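Local coordinates for citrate lyase, subunit 1 (Methanosaeta concilii, PDB 6HXI), which probably works as part of an ATP citrate lyase, which turns citrate, ATP and coenzyme A into oxaloacetate, acetyl-CoA, ADP and phosphate, at residues 223-226 with 227-230. Numbering follows the deposited sequence.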
loop_
_atom_site.group_PDB
_atom_site.type_symbol
_atom_site.label_atom_id
_atom_site.label_comp_id
_atom_site.label_asym_id
_atom_site.label_seq_id
_atom_site.Cartn_x
_atom_site.Cartn_y
_atom_site.Cartn_z
ATOM N N GLU C 223 10.121 16.195 -51.464
ATOM C CA GLU C 223 10.874 14.927 -51.478
ATOM C C GLU C 223 11.981 14.844 -50.414
ATOM O O GLU C 223 12.500 13.748 -50.170
ATOM C CB GLU C 223 11.493 14.701 -52.876
ATOM C CG GLU C 223 10.487 14.313 -53.939
ATOM C CD GLU C 223 10.304 12.826 -54.169
ATOM O OE1 GLU C 223 9.577 12.471 -55.125
ATOM O OE2 GLU C 223 10.904 12.018 -53.425
ATOM N N GLU C 224 12.332 15.997 -49.790
ATOM C CA GLU C 224 13.419 16.163 -48.810
ATOM C C GLU C 224 13.586 15.013 -47.820
ATOM O O GLU C 224 14.698 14.520 -47.675
ATOM C CB GLU C 224 13.294 17.487 -48.057
ATOM C CG GLU C 224 14.620 18.012 -47.525
ATOM C CD GLU C 224 14.600 19.395 -46.898
ATOM O OE1 GLU C 224 15.596 19.738 -46.223
ATOM O OE2 GLU C 224 13.622 20.150 -47.113
ATOM N N TYR C 225 12.487 14.586 -47.167
ATOM C CA TYR C 225 12.438 13.516 -46.162
ATOM C C TYR C 225 12.920 12.153 -46.700
ATOM O O TYR C 225 13.496 11.362 -45.956
ATOM C CB TYR C 225 11.024 13.442 -45.541
ATOM C CG TYR C 225 10.774 12.281 -44.590
ATOM C CD1 TYR C 225 11.181 12.340 -43.261
ATOM C CD2 TYR C 225 10.072 11.152 -45.004
ATOM C CE1 TYR C 225 10.972 11.264 -42.388
ATOM C CE2 TYR C 225 9.868 10.066 -44.148
ATOM C CZ TYR C 225 10.299 10.134 -42.833
ATOM O OH TYR C 225 10.008 9.095 -41.965
ATOM N N TRP C 226 12.673 11.890 -47.979
ATOM C CA TRP C 226 13.034 10.649 -48.662
ATOM C C TRP C 226 14.376 10.740 -49.357
ATOM O O TRP C 226 14.853 9.708 -49.833
ATOM C CB TRP C 226 11.953 10.271 -49.701
ATOM C CG TRP C 226 10.654 9.871 -49.070
ATOM C CD1 TRP C 226 10.308 8.630 -48.627
ATOM C CD2 TRP C 226 9.560 10.732 -48.762
ATOM N NE1 TRP C 226 9.058 8.664 -48.059
ATOM C CE2 TRP C 226 8.574 9.945 -48.127
ATOM C CE3 TRP C 226 9.323 12.107 -48.929
ATOM C CZ2 TRP C 226 7.363 10.484 -47.673
ATOM C CZ3 TRP C 226 8.131 12.645 -48.451
ATOM C CH2 TRP C 226 7.160 11.833 -47.860
ATOM N N GLN C 227 14.992 11.958 -49.409
ATOM C CA GLN C 227 16.254 12.202 -50.124
ATOM C C GLN C 227 17.410 12.697 -49.270
ATOM O O GLN C 227 18.295 13.366 -49.798
ATOM C CB GLN C 227 16.014 13.187 -51.289
ATOM C CG GLN C 227 14.923 12.783 -52.304
ATOM C CD GLN C 227 15.238 11.544 -53.095
ATOM O OE1 GLN C 227 16.394 11.139 -53.234
ATOM N NE2 GLN C 227 14.204 10.942 -53.664
ATOM N N LYS C 228 17.439 12.344 -47.970
ATOM C CA LYS C 228 18.458 12.821 -47.027
ATOM C C LYS C 228 19.883 12.449 -47.409
ATOM O O LYS C 228 20.788 13.237 -47.147
ATOM C CB LYS C 228 18.147 12.398 -45.587
ATOM C CG LYS C 228 16.905 13.082 -45.001
ATOM C CD LYS C 228 16.650 12.638 -43.559
ATOM C CE LYS C 228 15.206 12.805 -43.155
ATOM N NZ LYS C 228 15.025 12.724 -41.679
ATOM N N LYS C 229 20.082 11.283 -48.048
ATOM C CA LYS C 229 21.414 10.843 -48.461
ATOM C C LYS C 229 21.808 11.364 -49.855
ATOM O O LYS C 229 22.953 11.786 -50.032
ATOM C CB LYS C 229 21.590 9.317 -48.341
ATOM C CG LYS C 229 20.509 8.472 -48.994
ATOM C CD LYS C 229 20.922 6.995 -49.052
ATOM C CE LYS C 229 20.038 6.200 -49.987
ATOM N NZ LYS C 229 20.657 4.905 -50.376
ATOM N N ARG C 230 20.871 11.359 -50.830
ATOM C CA ARG C 230 21.186 11.824 -52.181
ATOM C C ARG C 230 21.359 13.349 -52.250
ATOM O O ARG C 230 22.264 13.811 -52.939
ATOM C CB ARG C 230 20.181 11.298 -53.215
ATOM C CG ARG C 230 20.276 9.790 -53.416
ATOM C CD ARG C 230 19.437 9.289 -54.582
ATOM N NE ARG C 230 19.677 7.870 -54.870
ATOM C CZ ARG C 230 19.357 7.265 -56.010
ATOM N NH1 ARG C 230 18.782 7.945 -56.995
ATOM N NH2 ARG C 230 19.627 5.980 -56.182
HETATM O O HOH W 1 15.950 10.043 -46.845
#
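Gln227 N donates to Glu224 O at 3.1 Å, the i to i-3 bond of a 3-10 turn in the loop that follows strand 209-220 in the ATP-grasp region. One residue on, the backbone opens and a water takes over: Lys228 N gives its hydrogen to this water at 3.0 Å, and the water donates to Tyr225 O at 2.9 Å. The side chains of Glu223 and Gln227 run side by side, with Gln227 NE2 reaching Glu223 OE2 in a straight but weak bond of 3.5 Å, carboxylate and amide planes 54° apart. With CG anti to its own carbonyl carbon (chi1 -55°), Gln227 brings CG to 3.4 Å from Glu223 O; the bend at chi2 (-65°) then directs the amide to the carboxylate. The stronger partner of the amide NE2 is Asp192 O, so an alanine here would probably deprive Asp192 O of this donor and Glu223 OE2 of its weak one, untying the turn from the end of helix 173-192. The side chain of Tyr225 lies about 4 Å from bound coenzyme A and packs on Arg91 of a neighbouring succinyl-CoA ligase-type alpha subunit. The extended Lys228 chain crosses Tyr225 obliquely, CE lying 4.1 Å from Tyr225 CD1. Tyr225 CD2, in turn, sits 3.6 Å above the plane of the Trp226 indole, over its centre.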